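Local atomic coordinates of beta-L-arabinobiosidase (Bacteroides thetaiotaomicron, PDB entry 5MQR), a protein that is a gut-bacterial multidomain hydrolase that probably cleaves arabinose-containing glycosidic linkages in plant pectin. Residues L350-I355 against V389-N394; P891-L896 against T954-A959; D615-F620 against G1063-I1068; Y202-N207 against K230-I235. All blocks are in the same frame, centred on the assembly; numbering follows the deposited sequence.

Contact 1 (L350-I355 against V389-N394); sequences LVHGEI and VSYSVN
H352 meets Y391 through a hydrogen bond and a ring contact at once. The polar part joins H352 ND1 to Y391 OH over 2.7 Å; either atom could be the donor, and the angle of 138° marks the bond as bent. Y391 OH lies at the edge of the imidazole, near its plane, and is held a second time by S401 OG, so two partners fix the phenol oxygen. The aromatic part is an offset edge-to-face pair, with the phenol edge toward the imidazole face: the ring centroids lie 5.2 Å apart and the planes stand at 79°. Y391 gets there by placing CG between its own backbone N and carbonyl carbon, chi1 55°. W399 adds another edge-to-face partner to H352. The remaining van der Waals contacts, of methyls on polar atoms, are slighter. V393 CG2 comes obliquely to the imidazole, 4.1 Å from H352 NE2, and I355 CG2 stops 4.0 Å from N394 OD1, which bonds to G368 N. A leucine in place of H352 would probably leave Y391 OH with S401 alone of these two partners, and the edge of the Y391 ring with no flat face to meet. L334 lies opposite both V351 and H352, which makes a classic beta bulge at the corner where the chain leaves strand 349-350, and the side-chain contact with strand 387-393 is consistent with adjoining blades of a beta propeller.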
# COMPACT_ATOMS: atom_id res chain seq x y z
N LEU A 350 11.00 11.08 -4.89
CA LEU A 350 12.24 11.67 -4.37
C LEU A 350 12.98 10.75 -3.40
O LEU A 350 12.36 10.09 -2.55
CB LEU A 350 11.91 12.98 -3.66
CG LEU A 350 13.11 13.85 -3.25
CD1 LEU A 350 13.72 14.47 -4.50
CD2 LEU A 350 12.60 14.90 -2.28
N VAL A 351 14.30 10.73 -3.55
CA VAL A 351 15.20 10.15 -2.55
C VAL A 351 15.88 11.31 -1.82
O VAL A 351 15.73 11.43 -0.62
CB VAL A 351 16.24 9.22 -3.19
CG1 VAL A 351 17.27 8.76 -2.16
CG2 VAL A 351 15.55 8.02 -3.83
N HIS A 352 16.59 12.17 -2.55
CA HIS A 352 17.33 13.30 -1.98
C HIS A 352 17.05 14.56 -2.80
O HIS A 352 17.39 14.62 -3.98
CB HIS A 352 18.82 12.95 -1.94
CG HIS A 352 19.70 14.00 -1.32
ND1 HIS A 352 20.49 13.74 -0.22
CD2 HIS A 352 19.97 15.27 -1.69
CE1 HIS A 352 21.19 14.83 0.08
NE2 HIS A 352 20.88 15.77 -0.80
N GLY A 353 16.40 15.54 -2.18
CA GLY A 353 15.92 16.74 -2.86
C GLY A 353 16.55 18.04 -2.44
O GLY A 353 16.15 19.10 -2.92
N GLU A 354 17.55 17.96 -1.56
CA GLU A 354 18.30 19.12 -1.08
C GLU A 354 19.61 19.28 -1.86
O GLU A 354 20.16 18.30 -2.38
CB GLU A 354 18.62 18.93 0.41
CG GLU A 354 17.38 18.81 1.30
CD GLU A 354 16.63 20.12 1.45
OE1 GLU A 354 17.28 21.19 1.41
OE2 GLU A 354 15.38 20.11 1.62
N ILE A 355 20.10 20.52 -1.97
CA ILE A 355 21.42 20.76 -2.53
C ILE A 355 22.16 21.69 -1.57
O ILE A 355 21.92 22.91 -1.55
CB ILE A 355 21.39 21.38 -3.94
CG1 ILE A 355 20.56 20.55 -4.93
CG2 ILE A 355 22.82 21.56 -4.49
CD1 ILE A 355 20.40 21.20 -6.29
N VAL A 389 21.86 3.31 -0.90
CA VAL A 389 22.51 3.85 -2.07
C VAL A 389 23.48 4.93 -1.64
O VAL A 389 23.10 5.85 -0.90
CB VAL A 389 21.50 4.48 -3.07
CG1 VAL A 389 22.23 4.96 -4.32
CG2 VAL A 389 20.45 3.44 -3.49
N SER A 390 24.71 4.82 -2.13
CA SER A 390 25.74 5.82 -1.95
C SER A 390 25.71 6.83 -3.10
O SER A 390 25.28 6.52 -4.21
CB SER A 390 27.12 5.14 -1.85
OG SER A 390 27.57 4.62 -3.10
N TYR A 391 26.16 8.05 -2.81
CA TYR A 391 26.24 9.16 -3.78
C TYR A 391 27.06 10.32 -3.18
O TYR A 391 27.28 10.36 -1.97
CB TYR A 391 24.85 9.66 -4.19
CG TYR A 391 23.94 10.08 -3.06
CD1 TYR A 391 23.22 9.14 -2.34
CD2 TYR A 391 23.75 11.43 -2.74
CE1 TYR A 391 22.36 9.51 -1.32
CE2 TYR A 391 22.89 11.81 -1.69
CZ TYR A 391 22.20 10.83 -0.98
OH TYR A 391 21.33 11.15 0.05
N SER A 392 27.54 11.22 -4.01
CA SER A 392 28.21 12.41 -3.52
C SER A 392 27.26 13.56 -3.73
O SER A 392 26.29 13.46 -4.47
CB SER A 392 29.55 12.64 -4.24
OG SER A 392 29.39 13.26 -5.52
N VAL A 393 27.52 14.66 -3.03
CA VAL A 393 26.81 15.90 -3.31
C VAL A 393 27.86 16.91 -3.71
O VAL A 393 28.81 17.14 -2.95
CB VAL A 393 25.98 16.38 -2.12
CG1 VAL A 393 25.48 17.81 -2.34
CG2 VAL A 393 24.82 15.42 -1.87
N ASN A 394 27.68 17.50 -4.89
CA ASN A 394 28.62 18.48 -5.47
C ASN A 394 30.02 17.94 -5.74
O ASN A 394 30.94 18.73 -5.91
CB ASN A 394 28.75 19.73 -4.57
CG ASN A 394 27.43 20.41 -4.32
OD1 ASN A 394 26.60 20.51 -5.21
ND2 ASN A 394 27.24 20.90 -3.12

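Contact 2 (P891-L896 against T954-A959); sequences PWYFNL and TLTAMA
Y893 turns CG to the far side from its backbone N, chi1 -169°, which lays the CD2-CE2 side of its ring against T956; T956 holds OG1 beside its own N, chi1 -65°, and offers CG2 to the ring. The methyl comes obliquely to the ring, and close: Y893 CE2 to T956 CG2 is 3.4 Å. Y893 CD2 to T956 CG2 is 3.5 Å. T956 OG1 is occupied by A952 O, one turn back in its own helix.

Next to this pair the backbones nearly touch. The CA atoms of Y893 and A957 are 3.9 Å apart, a spacing possible because A957 carries a mere methyl, which reaches within 3.4 Å of Y893 N. On the neighbouring side W892 CB packs against A957 CB at 3.8 Å, whereas the indole turns away from 954-959, toward F961 further along the same helix. The short, weakly bonded helix around 891-893 ends in a Schellman motif: L896 N bonds to P891 O (2.9 Å) and N895 N to W892 O (3.2 Å), with N895 at positive phi.

It lies against helix 948-964, within what is probably the (alpha/alpha)6 barrel of the glycoside hydrolase domain. N960 and N964 bond to W892 O and N895 OD1, the W892 ring meets W907, F961 and Y965 edge-to-face, helix 820-839 touches P891 and F894, and L1024 of helix 1022-1029 reaches T956.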
# COMPACT_ATOMS: atom_id res chain seq x y z
N PRO A 891 -30.81 -24.40 5.18
CA PRO A 891 -30.18 -24.85 6.43
C PRO A 891 -28.73 -24.36 6.64
O PRO A 891 -28.38 -23.99 7.77
CB PRO A 891 -30.24 -26.37 6.31
CG PRO A 891 -31.46 -26.61 5.48
CD PRO A 891 -31.39 -25.52 4.44
N TRP A 892 -27.93 -24.33 5.57
CA TRP A 892 -26.54 -23.84 5.65
C TRP A 892 -26.40 -22.31 5.80
O TRP A 892 -25.36 -21.84 6.23
CB TRP A 892 -25.72 -24.29 4.45
CG TRP A 892 -25.39 -25.71 4.52
CD1 TRP A 892 -24.40 -26.28 5.25
CD2 TRP A 892 -26.06 -26.77 3.86
NE1 TRP A 892 -24.39 -27.62 5.07
CE2 TRP A 892 -25.40 -27.96 4.21
CE3 TRP A 892 -27.14 -26.83 2.97
CZ2 TRP A 892 -25.78 -29.21 3.74
CZ3 TRP A 892 -27.54 -28.09 2.49
CH2 TRP A 892 -26.86 -29.26 2.89
N TYR A 893 -27.42 -21.56 5.44
CA TYR A 893 -27.47 -20.12 5.77
C TYR A 893 -27.29 -19.87 7.28
O TYR A 893 -26.78 -18.84 7.68
CB TYR A 893 -28.80 -19.52 5.28
CG TYR A 893 -28.90 -18.04 5.31
CD1 TYR A 893 -29.21 -17.39 6.48
CD2 TYR A 893 -28.77 -17.28 4.15
CE1 TYR A 893 -29.30 -16.01 6.52
CE2 TYR A 893 -28.88 -15.91 4.17
CZ TYR A 893 -29.15 -15.27 5.37
OH TYR A 893 -29.28 -13.89 5.45
N PHE A 894 -27.71 -20.83 8.10
CA PHE A 894 -27.59 -20.72 9.55
C PHE A 894 -26.68 -21.77 10.14
O PHE A 894 -26.73 -22.02 11.33
CB PHE A 894 -28.99 -20.79 10.18
CG PHE A 894 -29.96 -19.85 9.58
CD1 PHE A 894 -30.06 -18.55 10.02
CD2 PHE A 894 -30.77 -20.25 8.54
CE1 PHE A 894 -30.95 -17.65 9.44
CE2 PHE A 894 -31.67 -19.37 7.96
CZ PHE A 894 -31.77 -18.07 8.40
N ASN A 895 -25.84 -22.36 9.30
CA ASN A 895 -24.95 -23.46 9.73
C ASN A 895 -25.69 -24.56 10.52
O ASN A 895 -25.17 -25.08 11.50
CB ASN A 895 -23.76 -22.90 10.53
CG ASN A 895 -22.94 -21.90 9.74
OD1 ASN A 895 -22.23 -22.27 8.81
ND2 ASN A 895 -23.04 -20.65 10.08
N LEU A 896 -26.90 -24.88 10.08
CA LEU A 896 -27.72 -25.88 10.76
C LEU A 896 -27.14 -27.30 10.67
O LEU A 896 -27.03 -27.97 11.70
CB LEU A 896 -29.18 -25.83 10.26
CG LEU A 896 -30.25 -26.68 10.94
CD1 LEU A 896 -31.64 -26.18 10.59
CD2 LEU A 896 -30.12 -28.15 10.56
N THR A 954 -28.78 -18.74 -1.24
CA THR A 954 -27.92 -19.83 -1.67
C THR A 954 -26.41 -19.50 -1.56
O THR A 954 -25.62 -20.31 -1.07
CB THR A 954 -28.27 -20.23 -3.10
OG1 THR A 954 -29.66 -20.57 -3.19
CG2 THR A 954 -27.39 -21.41 -3.58
N LEU A 955 -26.03 -18.32 -2.03
CA LEU A 955 -24.63 -17.89 -2.00
C LEU A 955 -24.11 -17.66 -0.58
O LEU A 955 -22.95 -17.92 -0.30
CB LEU A 955 -24.43 -16.67 -2.88
CG LEU A 955 -24.47 -17.00 -4.37
CD1 LEU A 955 -24.78 -15.76 -5.22
CD2 LEU A 955 -23.18 -17.64 -4.86
N THR A 956 -24.98 -17.18 0.30
CA THR A 956 -24.63 -16.94 1.70
C THR A 956 -24.36 -18.27 2.35
O THR A 956 -23.36 -18.47 3.01
CB THR A 956 -25.76 -16.17 2.42
OG1 THR A 956 -25.87 -14.87 1.84
CG2 THR A 956 -25.49 -16.02 3.93
N ALA A 957 -25.30 -19.20 2.13
CA ALA A 957 -25.20 -20.58 2.59
C ALA A 957 -23.97 -21.30 2.03
O ALA A 957 -23.31 -22.04 2.76
CB ALA A 957 -26.47 -21.32 2.20
N MSE A 958 -23.68 -21.09 0.74
CA MSE A 958 -22.55 -21.75 0.07
C MSE A 958 -21.25 -21.30 0.67
O MSE A 958 -20.34 -22.11 0.89
CB MSE A 958 -22.56 -21.45 -1.41
CG MSE A 958 -21.60 -22.34 -2.18
SE MSE A 958 -21.55 -21.85 -4.10
CE MSE A 958 -23.38 -21.37 -4.62
N ALA A 959 -21.17 -20.01 0.94
CA ALA A 959 -20.03 -19.44 1.65
C ALA A 959 -19.88 -20.03 3.04
O ALA A 959 -18.77 -20.33 3.44
CB ALA A 959 -20.14 -17.92 1.72

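Contact 3 (D615-F620 against G1063-I1068); sequences DASSAF and GHNLTI
S617 is the first residue of 615-620 to touch the strand, and the type I turn from D615 to S618, closed by S618 N to D615 O at 3.0 Å, presents it to N1065. S617 CB lies 3.5 Å from N1065 OD1 and 3.6 Å from N1065 ND2; these near-equal values mean that the CB group rests against the middle of the amide, not against one end. S617 O adds a second touch, 3.5 Å from N1065 CB. S617 OG and N1065 OD1 each have another partner: S617 OG, set between its backbone N and carbonyl carbon by chi1 of 41°, bonds to N1058 OD1, and N1065 OD1 accepts from R723 NH2. An alanine in place of N1065 would probably leave R723 without that acceptor and open a gap beside S617 CB.

The strand belongs to the antiparallel sheet of the C-terminal domain related to glycosyl hydrolase family 65, flanked by strands 1053-1061 and 1082-1087, and its alternation points N1065 and T1067 at the loop while L1066 faces away. A619 follows, with CB 3.7 Å from T1067 OG1. That hydroxyl bonds to D1057 OD1, and the D1057 carboxylate also takes the backbone N-H groups of A619 and F620, tying the loop to the sheet. At F620, CD1 is 4.0 Å from T1067 CG2, which comes obliquely to the ring, and the same ring meets F1086 with planes at about 60°.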
# COMPACT_ATOMS: atom_id res chain seq x y z
N ASP A 615 -13.80 10.36 3.91
CA ASP A 615 -13.12 9.10 3.67
C ASP A 615 -11.74 8.99 4.30
O ASP A 615 -10.93 8.14 3.89
CB ASP A 615 -13.08 8.80 2.16
CG ASP A 615 -12.20 9.74 1.37
OD1 ASP A 615 -11.74 10.78 1.89
OD2 ASP A 615 -11.99 9.44 0.16
N ALA A 616 -11.47 9.80 5.34
CA ALA A 616 -10.20 9.69 6.11
C ALA A 616 -10.00 8.33 6.81
O ALA A 616 -8.90 7.98 7.22
CB ALA A 616 -10.14 10.79 7.17
N SER A 617 -11.10 7.62 7.02
CA SER A 617 -11.07 6.29 7.63
C SER A 617 -10.58 5.19 6.63
O SER A 617 -10.27 4.05 7.06
CB SER A 617 -12.48 6.00 8.17
OG SER A 617 -13.50 6.45 7.23
N SER A 618 -10.53 5.52 5.33
CA SER A 618 -10.03 4.63 4.28
C SER A 618 -8.52 4.77 4.14
O SER A 618 -8.03 5.84 3.93
CB SER A 618 -10.69 4.98 2.95
OG SER A 618 -10.51 3.94 1.98
N ALA A 619 -7.79 3.67 4.23
CA ALA A 619 -6.33 3.71 4.30
C ALA A 619 -5.62 3.80 2.93
O ALA A 619 -4.57 4.42 2.85
CB ALA A 619 -5.82 2.49 5.08
N PHE A 620 -6.16 3.14 1.91
CA PHE A 620 -5.58 3.10 0.57
C PHE A 620 -6.53 3.70 -0.47
O PHE A 620 -6.13 4.57 -1.25
CB PHE A 620 -5.18 1.67 0.20
CG PHE A 620 -4.08 1.13 1.05
CD1 PHE A 620 -4.34 0.69 2.36
CD2 PHE A 620 -2.77 1.09 0.58
CE1 PHE A 620 -3.32 0.21 3.17
CE2 PHE A 620 -1.75 0.62 1.39
CZ PHE A 620 -2.03 0.19 2.69
N GLY A 1063 -15.95 -1.04 15.69
CA GLY A 1063 -15.37 0.25 16.05
C GLY A 1063 -14.01 0.57 15.48
O GLY A 1063 -13.43 1.56 15.85
N HIS A 1064 -13.51 -0.25 14.55
CA HIS A 1064 -12.22 -0.08 13.90
C HIS A 1064 -12.44 0.00 12.40
O HIS A 1064 -13.44 -0.50 11.90
CB HIS A 1064 -11.33 -1.27 14.23
CG HIS A 1064 -10.85 -1.27 15.64
ND1 HIS A 1064 -11.67 -1.58 16.71
CD2 HIS A 1064 -9.64 -0.95 16.17
CE1 HIS A 1064 -10.98 -1.48 17.83
NE2 HIS A 1064 -9.75 -1.10 17.53
N ASN A 1065 -11.52 0.64 11.70
CA ASN A 1065 -11.58 0.76 10.25
C ASN A 1065 -10.70 -0.30 9.60
O ASN A 1065 -9.49 -0.26 9.80
CB ASN A 1065 -11.11 2.15 9.82
CG ASN A 1065 -12.03 3.25 10.35
OD1 ASN A 1065 -13.23 3.22 10.13
ND2 ASN A 1065 -11.46 4.19 11.06
N LEU A 1066 -11.28 -1.25 8.85
CA LEU A 1066 -10.47 -2.33 8.27
C LEU A 1066 -10.24 -2.14 6.82
O LEU A 1066 -11.06 -1.56 6.09
CB LEU A 1066 -11.07 -3.74 8.49
CG LEU A 1066 -11.49 -4.22 9.87
CD1 LEU A 1066 -11.74 -5.73 9.89
CD2 LEU A 1066 -10.51 -3.85 10.93
N THR A 1067 -9.10 -2.68 6.39
CA THR A 1067 -8.74 -2.78 4.99
C THR A 1067 -8.28 -4.20 4.72
O THR A 1067 -7.52 -4.75 5.50
CB THR A 1067 -7.56 -1.86 4.66
OG1 THR A 1067 -7.83 -0.58 5.19
CG2 THR A 1067 -7.32 -1.78 3.18
N ILE A 1068 -8.75 -4.78 3.63
CA ILE A 1068 -8.27 -6.09 3.21
C ILE A 1068 -7.82 -5.91 1.78
O ILE A 1068 -8.58 -5.45 0.95
CB ILE A 1068 -9.39 -7.15 3.25
CG1 ILE A 1068 -9.92 -7.33 4.67
CG2 ILE A 1068 -8.90 -8.47 2.65
CD1 ILE A 1068 -11.29 -7.96 4.74

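Contact 4 (Y202-N207 against K230-I235); sequences YFIYYN and KACQEI
I204 and C232 face each other with CA atoms 7.2 Å apart, I204 sitting at the corner where the strand 202-206 breaks and C232 on the helix 226-236. The backbone psi of I204, -23°, is far from extended, in keeping with a classic beta bulge that sets I204 and Y205 together opposite R187.

All the close approaches are made by one atom, I204 CD1. I204 keeps CG1 anti to its N, chi1 -166°, and continues nearly straight, chi2 169°, so CD1 is projected to the full length of the chain against the helix surface. There it finds C232 CB at 3.8 Å and the carbonyl oxygen C232 O at 3.6 Å, a van der Waals touch of a methyl on a polar atom. One turn further along, I235 closes on the same methyl: its CD1 is 4.1 Å from I204 CD1 and its CB 4.2 Å.

Strand 202-206 is the outermost of a four-stranded antiparallel sheet, with 186-192 beside it, as expected for a blade of the N-terminal beta propeller, and the helix packs on this blade. V189 of strand 186-192 touches both I204 and C232, and F220 also lies on C232. I235 also touches M166 of strand 163-170 and meets Y241 and M242 of the short helix 239-242.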
# COMPACT_ATOMS: atom_id res chain seq x y z
N TYR A 202 48.19 -5.48 -4.37
CA TYR A 202 48.73 -6.06 -5.58
C TYR A 202 48.04 -5.49 -6.82
O TYR A 202 46.91 -4.99 -6.76
CB TYR A 202 48.55 -7.58 -5.59
CG TYR A 202 49.16 -8.32 -4.42
CD1 TYR A 202 48.44 -8.50 -3.23
CD2 TYR A 202 50.42 -8.88 -4.51
CE1 TYR A 202 48.99 -9.20 -2.16
CE2 TYR A 202 50.97 -9.58 -3.45
CZ TYR A 202 50.25 -9.73 -2.28
OH TYR A 202 50.80 -10.42 -1.24
N PHE A 203 48.74 -5.58 -7.94
CA PHE A 203 48.15 -5.36 -9.24
C PHE A 203 47.42 -6.61 -9.72
O PHE A 203 47.95 -7.72 -9.66
CB PHE A 203 49.20 -4.98 -10.26
CG PHE A 203 49.53 -3.53 -10.27
CD1 PHE A 203 48.81 -2.65 -11.06
CD2 PHE A 203 50.56 -3.04 -9.49
CE1 PHE A 203 49.10 -1.31 -11.09
CE2 PHE A 203 50.86 -1.69 -9.50
CZ PHE A 203 50.13 -0.83 -10.30
N ILE A 204 46.21 -6.39 -10.20
CA ILE A 204 45.42 -7.42 -10.85
C ILE A 204 45.39 -7.24 -12.39
O ILE A 204 45.16 -8.21 -13.13
CB ILE A 204 44.00 -7.47 -10.24
CG1 ILE A 204 43.27 -8.75 -10.65
CG2 ILE A 204 43.18 -6.25 -10.63
CD1 ILE A 204 41.97 -9.02 -9.89
N TYR A 205 45.62 -6.02 -12.88
CA TYR A 205 45.65 -5.73 -14.31
C TYR A 205 46.68 -4.64 -14.61
O TYR A 205 46.76 -3.64 -13.89
CB TYR A 205 44.26 -5.30 -14.78
CG TYR A 205 44.20 -4.88 -16.23
CD1 TYR A 205 43.96 -5.82 -17.24
CD2 TYR A 205 44.40 -3.54 -16.60
CE1 TYR A 205 43.90 -5.43 -18.58
CE2 TYR A 205 44.34 -3.13 -17.93
CZ TYR A 205 44.09 -4.08 -18.93
OH TYR A 205 44.05 -3.66 -20.26
N TYR A 206 47.46 -4.85 -15.67
CA TYR A 206 48.39 -3.83 -16.16
C TYR A 206 47.90 -3.29 -17.48
O TYR A 206 47.54 -4.07 -18.39
CB TYR A 206 49.78 -4.40 -16.37
CG TYR A 206 50.44 -4.92 -15.12
CD1 TYR A 206 50.95 -4.04 -14.16
CD2 TYR A 206 50.55 -6.28 -14.89
CE1 TYR A 206 51.57 -4.51 -13.01
CE2 TYR A 206 51.18 -6.76 -13.75
CZ TYR A 206 51.68 -5.88 -12.81
OH TYR A 206 52.28 -6.37 -11.69
N ASN A 207 47.89 -1.97 -17.60
CA ASN A 207 47.72 -1.32 -18.89
C ASN A 207 48.98 -1.55 -19.71
O ASN A 207 50.05 -1.79 -19.16
CB ASN A 207 47.41 0.17 -18.73
CG ASN A 207 45.99 0.44 -18.27
OD1 ASN A 207 45.75 0.75 -17.11
ND2 ASN A 207 45.05 0.33 -19.18
N LYS A 230 43.03 -17.07 -5.65
CA LYS A 230 41.78 -17.60 -6.22
C LYS A 230 40.67 -16.55 -6.27
O LYS A 230 39.91 -16.53 -7.23
CB LYS A 230 41.26 -18.87 -5.46
CG LYS A 230 41.92 -20.16 -5.94
CD LYS A 230 41.78 -21.38 -5.00
CE LYS A 230 43.08 -22.21 -5.07
NZ LYS A 230 43.06 -23.56 -4.42
N ALA A 231 40.57 -15.74 -5.22
CA ALA A 231 39.57 -14.68 -5.13
C ALA A 231 39.75 -13.63 -6.23
O ALA A 231 38.76 -13.19 -6.84
CB ALA A 231 39.59 -14.01 -3.75
N CYS A 232 41.00 -13.25 -6.48
CA CYS A 232 41.33 -12.33 -7.55
C CYS A 232 41.04 -12.97 -8.91
O CYS A 232 40.46 -12.33 -9.78
CB CYS A 232 42.79 -11.90 -7.48
SG CYS A 232 43.18 -10.90 -6.02
N GLN A 233 41.42 -14.23 -9.07
CA GLN A 233 41.17 -14.94 -10.32
C GLN A 233 39.68 -15.00 -10.68
O GLN A 233 39.33 -14.98 -11.87
CB GLN A 233 41.77 -16.36 -10.28
CG GLN A 233 41.82 -17.07 -11.63
CD GLN A 233 42.61 -16.27 -12.66
OE1 GLN A 233 43.77 -15.95 -12.44
NE2 GLN A 233 41.98 -15.92 -13.77
N GLU A 234 38.81 -15.09 -9.66
CA GLU A 234 37.36 -15.05 -9.84
C GLU A 234 36.87 -13.73 -10.41
O GLU A 234 35.86 -13.71 -11.12
CB GLU A 234 36.61 -15.26 -8.51
CG GLU A 234 36.63 -16.68 -7.96
CD GLU A 234 36.12 -16.77 -6.53
OE1 GLU A 234 35.36 -15.89 -6.07
OE2 GLU A 234 36.49 -17.75 -5.86
N ILE A 235 37.52 -12.63 -10.05
CA ILE A 235 37.17 -11.33 -10.59
C ILE A 235 37.43 -11.34 -12.08
O ILE A 235 36.54 -11.00 -12.86
CB ILE A 235 37.96 -10.20 -9.94
CG1 ILE A 235 37.52 -10.03 -8.47
CG2 ILE A 235 37.78 -8.90 -10.71
CD1 ILE A 235 38.52 -9.26 -7.63

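In the fold
Along the chain the order is contact 4, contact 1, then contact 3, whose 442-residue loop encloses contact 2. Contacts 4 and 1 lie on the same side of the chain's centre, centres 33 Å apart. Strand 202-206 of contact 4 is an outer strand of a four-stranded antiparallel sheet; contact 1 joins the chain leaving outer strand 349-350 of another such sheet to 387-393, the outer strand of a mixed sheet. Contact 2, on the opposite side, is 28 Å from contact 3 and 72 Å from contact 4 between centres. None touch: contacts 1 and 4 lie in the propeller-like part, contact 3 at the C-terminal sheet and contact 2 in the helical domain.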